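Uncharacterized protein conserved in bacteria with a cystatin-like fold (Silicibacter pomeroyi, PDB 3FLJ) is of unknown function but has a cystatin-like fold of the SnoaL-like family and may bind a small molecule in a pocket beside its curved sheet. Local coordinates at residues R48-T53 against D119-M124; L92-K97 against G105-T110. One frame throughout, in Å; residues are numbered along the deposited sequence.

Contact 1 of 2, residues R48-T53 against D119-M124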
ATOM      1  N   ARG A  48      15.709  -6.848   3.443  1.00 43.94           N
ATOM      2  CA  ARG A  48      15.600  -5.453   3.020  1.00 44.59           C
ATOM      3  C   ARG A  48      14.240  -4.940   3.487  1.00 43.98           C
ATOM      4  O   ARG A  48      13.218  -5.526   3.131  1.00 43.82           O
ATOM      5  CB  ARG A  48      15.720  -5.363   1.509  1.00 44.89           C
ATOM      6  CG  ARG A  48      17.100  -5.739   1.009  1.00 47.78           C
ATOM      7  CD  ARG A  48      17.221  -5.738  -0.502  1.00 49.19           C
ATOM      8  NE  ARG A  48      16.525  -6.847  -1.184  1.00 59.54           N
ATOM      9  CZ  ARG A  48      16.909  -8.143  -1.223  1.00 62.12           C
ATOM     10  NH1 ARG A  48      18.005  -8.593  -0.607  1.00 66.78           N
ATOM     11  NH2 ARG A  48      16.172  -9.021  -1.909  1.00 62.12           N
ATOM     12  N   PHE A  49      14.241  -3.897   4.325  1.00 43.92           N
ATOM     13  CA  PHE A  49      13.018  -3.240   4.813  1.00 43.70           C
ATOM     14  C   PHE A  49      12.939  -1.841   4.186  1.00 43.53           C
ATOM     15  O   PHE A  49      13.877  -1.064   4.335  1.00 43.76           O
ATOM     16  CB  PHE A  49      12.962  -3.170   6.332  1.00 43.78           C
ATOM     17  CG  PHE A  49      11.775  -2.402   6.849  1.00 44.69           C
ATOM     18  CD1 PHE A  49      10.486  -2.947   6.760  1.00 46.42           C
ATOM     19  CD2 PHE A  49      11.934  -1.120   7.389  1.00 46.91           C
ATOM     20  CE1 PHE A  49       9.359  -2.231   7.214  1.00 43.90           C
ATOM     21  CE2 PHE A  49      10.817  -0.379   7.847  1.00 46.91           C
ATOM     22  CZ  PHE A  49       9.524  -0.936   7.766  1.00 46.03           C
HETATM   23  N   MSE A  50      11.819  -1.561   3.511  1.00 43.87           N
HETATM   24  CA  MSE A  50      11.561  -0.286   2.837  0.50 43.08           C
HETATM   25  C   MSE A  50      10.339   0.378   3.501  1.00 44.18           C
HETATM   26  O   MSE A  50       9.201  -0.058   3.280  1.00 44.31           O
HETATM   27  CB  MSE A  50      11.343  -0.562   1.358  0.50 42.96           C
HETATM   28  CG  MSE A  50      12.634  -0.893   0.615  0.50 43.82           C
HETATM   29 SE   MSE A  50      12.301  -2.003  -0.921  0.38 40.46          SE
HETATM   30  CE  MSE A  50      11.983  -3.722   0.030  0.50 35.41           C
ATOM     31  N   PRO A  51      10.562   1.450   4.312  1.00 43.36           N
ATOM     32  CA  PRO A  51       9.443   2.051   5.043  1.00 43.27           C
ATOM     33  C   PRO A  51       8.517   2.925   4.190  1.00 43.77           C
ATOM     34  O   PRO A  51       8.901   3.310   3.099  1.00 43.58           O
ATOM     35  CB  PRO A  51      10.168   2.901   6.088  1.00 44.64           C
ATOM     36  CG  PRO A  51      11.356   3.392   5.376  1.00 43.62           C
ATOM     37  CD  PRO A  51      11.811   2.210   4.580  1.00 44.06           C
ATOM     38  N   PRO A  52       7.321   3.285   4.704  1.00 43.99           N
ATOM     39  CA  PRO A  52       6.435   4.162   3.915  1.00 44.05           C
ATOM     40  C   PRO A  52       6.852   5.648   3.933  1.00 44.55           C
ATOM     41  O   PRO A  52       6.360   6.434   3.109  1.00 43.33           O
ATOM     42  CB  PRO A  52       5.091   3.983   4.609  1.00 44.80           C
ATOM     43  CG  PRO A  52       5.438   3.767   6.029  1.00 43.89           C
ATOM     44  CD  PRO A  52       6.759   3.031   6.046  1.00 44.64           C
ATOM     45  N   THR A  53       7.747   6.006   4.855  1.00 44.64           N
ATOM     46  CA  THR A  53       8.208   7.369   5.088  1.00 45.33           C
ATOM     47  C   THR A  53       9.259   7.802   4.059  1.00 46.49           C
ATOM     48  O   THR A  53       8.932   8.559   3.149  1.00 47.88           O
ATOM     49  CB  THR A  53       8.743   7.480   6.526  1.00 44.73           C
ATOM     50  OG1 THR A  53       9.725   6.454   6.719  1.00 44.56           O
ATOM     51  CG2 THR A  53       7.607   7.264   7.536  1.00 42.39           C
ATOM     52  N   ASP A 119      12.257  -9.488   1.392  1.00 44.23           N
ATOM     53  CA  ASP A 119      11.881  -8.078   1.138  1.00 44.86           C
ATOM     54  C   ASP A 119      10.589  -7.778   1.879  1.00 44.30           C
ATOM     55  O   ASP A 119       9.652  -8.567   1.801  1.00 43.60           O
ATOM     56  CB  ASP A 119      11.669  -7.812  -0.342  1.00 46.39           C
ATOM     57  CG  ASP A 119      12.926  -8.000  -1.147  1.00 49.59           C
ATOM     58  OD1 ASP A 119      13.835  -7.172  -1.001  1.00 55.99           O
ATOM     59  OD2 ASP A 119      12.980  -8.953  -1.937  1.00 57.88           O
ATOM     60  N   PHE A 120      10.562  -6.636   2.567  1.00 43.94           N
ATOM     61  CA  PHE A 120       9.442  -6.170   3.396  1.00 43.20           C
ATOM     62  C   PHE A 120       9.314  -4.675   3.047  1.00 43.51           C
ATOM     63  O   PHE A 120      10.121  -3.859   3.500  1.00 43.21           O
ATOM     64  CB  PHE A 120       9.820  -6.413   4.870  1.00 43.14           C
ATOM     65  CG  PHE A 120       8.675  -6.315   5.872  1.00 42.77           C
ATOM     66  CD1 PHE A 120       7.635  -5.365   5.771  1.00 43.51           C
ATOM     67  CD2 PHE A 120       8.703  -7.137   7.012  1.00 43.40           C
ATOM     68  CE1 PHE A 120       6.620  -5.300   6.740  1.00 42.50           C
ATOM     69  CE2 PHE A 120       7.683  -7.068   7.990  1.00 43.49           C
ATOM     70  CZ  PHE A 120       6.645  -6.139   7.847  1.00 46.46           C
ATOM     71  N   GLU A 121       8.320  -4.339   2.222  1.00 43.12           N
ATOM     72  CA  GLU A 121       8.080  -2.975   1.744  1.00 43.52           C
ATOM     73  C   GLU A 121       6.709  -2.509   2.229  1.00 44.05           C
ATOM     74  O   GLU A 121       5.718  -3.210   2.008  1.00 42.46           O
ATOM     75  CB  GLU A 121       8.171  -2.974   0.224  1.00 43.55           C
ATOM     76  CG  GLU A 121       8.047  -1.595  -0.424  1.00 44.42           C
ATOM     77  CD  GLU A 121       8.497  -1.602  -1.866  1.00 44.78           C
ATOM     78  OE1 GLU A 121       8.440  -2.659  -2.521  1.00 46.83           O
ATOM     79  OE2 GLU A 121       8.929  -0.550  -2.350  1.00 45.97           O
ATOM     80  N   VAL A 122       6.656  -1.338   2.881  1.00 43.47           N
ATOM     81  CA  VAL A 122       5.418  -0.822   3.478  1.00 43.72           C
ATOM     82  C   VAL A 122       4.897   0.397   2.717  1.00 44.29           C
ATOM     83  O   VAL A 122       5.632   1.363   2.508  1.00 44.09           O
ATOM     84  CB  VAL A 122       5.601  -0.488   4.967  1.00 43.38           C
ATOM     85  CG1 VAL A 122       4.272   0.056   5.598  1.00 40.78           C
ATOM     86  CG2 VAL A 122       6.091  -1.705   5.739  1.00 43.24           C
ATOM     87  N   VAL A 123       3.627   0.327   2.303  1.00 44.13           N
ATOM     88  CA  VAL A 123       2.898   1.430   1.634  1.00 44.42           C
ATOM     89  C   VAL A 123       1.719   1.789   2.558  1.00 44.99           C
ATOM     90  O   VAL A 123       1.177   0.907   3.224  1.00 45.81           O
ATOM     91  CB  VAL A 123       2.442   1.066   0.183  1.00 45.38           C
ATOM     92  CG1 VAL A 123       3.645   0.962  -0.753  1.00 45.17           C
ATOM     93  CG2 VAL A 123       1.657  -0.231   0.133  1.00 43.81           C
HETATM   94  N   MSE A 124       1.359   3.074   2.623  1.00 45.14           N
HETATM   95  CA  MSE A 124       0.307   3.568   3.517  1.00 46.31           C
HETATM   96  C   MSE A 124      -0.497   4.737   2.981  1.00 44.92           C
HETATM   97  O   MSE A 124      -0.137   5.353   1.967  1.00 46.00           O
HETATM   98  CB  MSE A 124       0.931   4.031   4.854  1.00 46.27           C
HETATM   99  CG  MSE A 124       1.156   2.972   5.871  1.00 55.18           C
HETATM  100 SE   MSE A 124       1.896   3.831   7.484  0.75 52.48          SE
HETATM  101  CE  MSE A 124       0.567   4.985   8.075  1.00 57.41           C
TER

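Contact 2 of 2, residues L92-K97 against G105-T110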
ATOM      1  N   LEU A  92      -0.211  -8.011   2.938  1.00 42.73           N
ATOM      2  CA  LEU A  92      -0.980  -8.033   4.186  1.00 42.78           C
ATOM      3  C   LEU A  92      -1.496  -6.616   4.460  1.00 42.69           C
ATOM      4  O   LEU A  92      -0.739  -5.724   4.862  1.00 42.20           O
ATOM      5  CB  LEU A  92      -0.160  -8.547   5.371  1.00 44.17           C
ATOM      6  CG  LEU A  92       0.332  -9.994   5.365  1.00 43.54           C
ATOM      7  CD1 LEU A  92       1.476 -10.185   4.400  1.00 44.09           C
ATOM      8  CD2 LEU A  92       0.740 -10.455   6.799  1.00 43.38           C
ATOM      9  N   GLU A  93      -2.794  -6.434   4.239  1.00 42.05           N
ATOM     10  CA  GLU A  93      -3.475  -5.160   4.440  1.00 42.88           C
ATOM     11  C   GLU A  93      -3.811  -4.989   5.915  1.00 42.57           C
ATOM     12  O   GLU A  93      -4.376  -5.898   6.510  1.00 41.57           O
ATOM     13  CB  GLU A  93      -4.749  -5.130   3.600  1.00 42.76           C
ATOM     14  CG  GLU A  93      -5.657  -3.918   3.737  1.00 41.84           C
ATOM     15  CD  GLU A  93      -6.954  -4.153   3.002  1.00 44.44           C
ATOM     16  OE1 GLU A  93      -6.916  -4.737   1.915  1.00 51.23           O
ATOM     17  OE2 GLU A  93      -8.009  -3.799   3.506  1.00 51.26           O
ATOM     18  N   PHE A  94      -3.504  -3.813   6.469  1.00 42.63           N
ATOM     19  CA  PHE A  94      -3.795  -3.487   7.873  1.00 43.51           C
ATOM     20  C   PHE A  94      -4.413  -2.106   8.056  1.00 43.90           C
ATOM     21  O   PHE A  94      -4.354  -1.268   7.150  1.00 44.45           O
ATOM     22  CB  PHE A  94      -2.522  -3.600   8.725  1.00 44.21           C
ATOM     23  CG  PHE A  94      -1.417  -2.629   8.353  1.00 43.22           C
ATOM     24  CD1 PHE A  94      -1.372  -1.344   8.917  1.00 45.57           C
ATOM     25  CD2 PHE A  94      -0.402  -3.007   7.472  1.00 44.51           C
ATOM     26  CE1 PHE A  94      -0.333  -0.435   8.594  1.00 45.84           C
ATOM     27  CE2 PHE A  94       0.653  -2.116   7.144  1.00 45.50           C
ATOM     28  CZ  PHE A  94       0.684  -0.825   7.705  1.00 44.91           C
ATOM     29  N   GLN A  95      -5.020  -1.920   9.227  1.00 44.44           N
ATOM     30  CA  GLN A  95      -5.542  -0.639   9.695  1.00 45.29           C
ATOM     31  C   GLN A  95      -4.992  -0.409  11.113  1.00 45.25           C
ATOM     32  O   GLN A  95      -4.807  -1.361  11.885  1.00 45.53           O
ATOM     33  CB  GLN A  95      -7.062  -0.615   9.684  1.00 45.15           C
ATOM     34  CG  GLN A  95      -7.655   0.786   9.934  1.00 47.07           C
ATOM     35  CD  GLN A  95      -9.166   0.862   9.788  1.00 48.19           C
ATOM     36  OE1 GLN A  95      -9.808  -0.052   9.270  1.00 48.48           O
ATOM     37  NE2 GLN A  95      -9.744   1.968  10.253  1.00 55.94           N
ATOM     38  N   CYS A  96      -4.711   0.850  11.433  1.00 45.36           N
ATOM     39  CA  CYS A  96      -4.197   1.244  12.752  1.00 46.00           C
ATOM     40  C   CYS A  96      -4.361   2.753  12.936  1.00 45.38           C
ATOM     41  O   CYS A  96      -5.033   3.418  12.116  1.00 44.71           O
ATOM     42  CB  CYS A  96      -2.714   0.825  12.895  1.00 45.75           C
ATOM     43  SG  CYS A  96      -1.641   1.594  11.709  1.00 49.79           S
ATOM     44  N   LYS A  97      -3.846   3.259  14.053  1.00 45.57           N
ATOM     45  CA  LYS A  97      -3.762   4.694  14.307  1.00 46.00           C
ATOM     46  C   LYS A  97      -2.333   5.087  14.694  1.00 45.35           C
ATOM     47  O   LYS A  97      -1.559   4.249  15.186  1.00 44.65           O
ATOM     48  CB  LYS A  97      -4.747   5.140  15.399  1.00 46.34           C
ATOM     49  CG  LYS A  97      -6.184   4.717  15.154  1.00 48.93           C
ATOM     50  CD  LYS A  97      -7.197   5.325  16.119  1.00 48.55           C
ATOM     51  CE  LYS A  97      -7.465   6.795  15.825  1.00 56.84           C
ATOM     52  NZ  LYS A  97      -8.628   7.360  16.583  1.00 57.39           N
ATOM     53  N   GLY A 105      -2.636   0.531   5.592  1.00 41.55           N
ATOM     54  CA  GLY A 105      -1.417   0.175   4.880  1.00 41.81           C
ATOM     55  C   GLY A 105      -1.380  -1.250   4.395  1.00 42.09           C
ATOM     56  O   GLY A 105      -2.325  -2.001   4.620  1.00 41.37           O
ATOM     57  N   VAL A 106      -0.306  -1.564   3.665  1.00 42.07           N
ATOM     58  CA  VAL A 106      -0.002  -2.917   3.176  1.00 42.75           C
ATOM     59  C   VAL A 106       1.475  -3.253   3.421  1.00 43.94           C
ATOM     60  O   VAL A 106       2.345  -2.449   3.084  1.00 44.91           O
ATOM     61  CB  VAL A 106      -0.300  -3.092   1.660  1.00 42.38           C
ATOM     62  CG1 VAL A 106       0.132  -4.524   1.158  1.00 43.18           C
ATOM     63  CG2 VAL A 106      -1.780  -2.846   1.381  1.00 43.63           C
ATOM     64  N   ASP A 107       1.725  -4.425   4.016  1.00 44.81           N
ATOM     65  CA  ASP A 107       3.071  -5.003   4.132  1.00 45.09           C
ATOM     66  C   ASP A 107       3.249  -5.873   2.886  1.00 44.12           C
ATOM     67  O   ASP A 107       2.570  -6.896   2.749  1.00 43.35           O
ATOM     68  CB  ASP A 107       3.214  -5.871   5.398  1.00 45.87           C
ATOM     69  CG  ASP A 107       3.056  -5.076   6.694  1.00 48.07           C
ATOM     70  OD1 ASP A 107       3.444  -3.886   6.746  1.00 50.21           O
ATOM     71  OD2 ASP A 107       2.581  -5.668   7.682  1.00 50.36           O
ATOM     72  N   LEU A 108       4.134  -5.456   1.976  1.00 44.46           N
ATOM     73  CA  LEU A 108       4.443  -6.206   0.746  1.00 44.44           C
ATOM     74  C   LEU A 108       5.611  -7.121   1.085  1.00 44.02           C
ATOM     75  O   LEU A 108       6.729  -6.636   1.309  1.00 44.43           O
ATOM     76  CB  LEU A 108       4.784  -5.278  -0.416  1.00 44.40           C
ATOM     77  CG  LEU A 108       3.635  -4.402  -0.924  1.00 45.46           C
ATOM     78  CD1 LEU A 108       4.161  -3.267  -1.816  1.00 39.90           C
ATOM     79  CD2 LEU A 108       2.580  -5.263  -1.652  1.00 40.45           C
ATOM     80  N   ILE A 109       5.350  -8.429   1.109  1.00 42.55           N
ATOM     81  CA  ILE A 109       6.327  -9.436   1.526  1.00 42.91           C
ATOM     82  C   ILE A 109       6.735 -10.340   0.380  1.00 43.02           C
ATOM     83  O   ILE A 109       5.867 -10.830  -0.344  1.00 43.11           O
ATOM     84  CB  ILE A 109       5.767 -10.308   2.684  1.00 42.38           C
ATOM     85  CG1 ILE A 109       5.405  -9.447   3.909  1.00 44.19           C
ATOM     86  CG2 ILE A 109       6.761 -11.420   3.101  1.00 42.27           C
ATOM     87  CD1 ILE A 109       6.543  -8.653   4.563  1.00 44.35           C
ATOM     88  N   THR A 110       8.050 -10.535   0.236  1.00 43.17           N
ATOM     89  CA  THR A 110       8.648 -11.495  -0.693  1.00 43.28           C
ATOM     90  C   THR A 110       9.454 -12.464   0.175  1.00 44.00           C
ATOM     91  O   THR A 110      10.356 -12.028   0.911  1.00 43.97           O
ATOM     92  CB  THR A 110       9.562 -10.845  -1.731  1.00 44.44           C
ATOM     93  OG1 THR A 110       8.882  -9.725  -2.316  1.00 45.20           O
ATOM     94  CG2 THR A 110       9.927 -11.860  -2.830  1.00 40.98           C
TER

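Contact 1 of 2, residues R48-T53 against D119-M124
Met-50, a selenomethionine, is tied to strand 119-124 at both ends of its backbone. Its N donates to Phe-120 O (2.9 Å, 166° at the hydrogen). Its O accepts from Val-122 N at 2.9 Å. Its CB rests on Glu-121 CG at 3.9 Å; the carboxylate of Glu-121 reaches on to Arg-125 and Arg-81 of the second subunit. Asp-119 lies beside Arg-48, both side chains pointing the same way. A bend at chi3 (-72°) swings the guanidinium toward the carboxylate. Arg-48 NE meets Asp-119 OD1 at 2.7 Å in a salt bridge, but the hydrogen bonds within it are weak, and the guanidinium and carboxylate planes stand 61° apart. This is the parallel pairing in the otherwise antiparallel sheet of the cystatin-like fold. On the helix side, Phe-49 turns its edge to the face of Phe-120, with centroids 5.5 Å apart. The bridges stop at Met-50. Pro-52 N has no hydrogen to offer Val-122 O. Pro-52 packs instead: CD lies 3.9 Å from Val-122 CB, and CG 3.8 Å from Met-124 SE. Leu-133 of helix 127-143 touches both Pro-52 and Met-124.

Contact 2 of 2, residues L92-K97 against G105-T110
Gly-105 O takes the shortest bond across this pair, from Phe-94 N at 2.8 Å. The N-H points almost straight at the oxygen (171°). Glu-93 CA adds a C-H contact to the same oxygen at 3.4 Å. The two strands form an antiparallel beta hairpin in the curved sheet of the SnoaL-like domain. Phe-94 with Gly-105 and Leu-92 with Asp-107 are hydrogen-bonded pairs, each joined by two backbone bonds. Glu-93 with Val-106 is the non-hydrogen-bonded pair between them.

Phe-94 carries the side-chain contact. Its CG sits between the backbone N and the carbonyl carbon (chi1 63°), which lays the ring across the neighbouring strand over Gly-105. Gly-105 CA lies over the ring face, 3.8 Å from the centroid, in a CH-pi contact. Phe-78 stacks with the same ring. With an alanine in place of Phe-94, the backbone of Gly-105 would probably lose its aromatic cover and Phe-78 its stacking mate.

Asp-107 meets the ring on the same side of the sheet, its side chain crossing that of Phe-94 at about a right angle. Its OD1 is 3.3 Å from Phe-94 CE2. Tyr-80 OH is hydrogen-bonded to OD2, which probably helps to fix the carboxylate's rotation. An unidentified molecule, probably from the crystallisation liquor, lies about 3 Å from the Asp-107 side chain and may mark a pocket. On the other side of the sheet, Glu-93 is buried, and Arg-82 and Arg-81 take one carboxylate oxygen each. Leu-108 of the second subunit packs against it. Farther along the Asp-107 side, next to Met-27 of helix 22-31, Leu-92 CD1 touches Ile-109 CG1 at 4.0 Å.

Overall arrangement
The centres of contacts 1 and 2 are about 9 Å apart in one mixed sheet. Contact 2 is nested inside the chain loop that contact 1 closes. Strands 101-111 and 117-125 follow each other in the chain and pair antiparallel. The strand order here is 89-98, 101-111, 117-125, 47-50. Probable backbone hydrogen bonds join the contacts, among them Leu-108 N to Glu-121 O at 2.7 Å. One side of the sheet holds Phe-120 and Asp-107, both near the unknown ligand, which may mark a pocket. The other side carries Glu-93, Glu-121 and Val-123 and faces the second subunit. Both contacts thus reach the dimer interface and, probably, the same pocket.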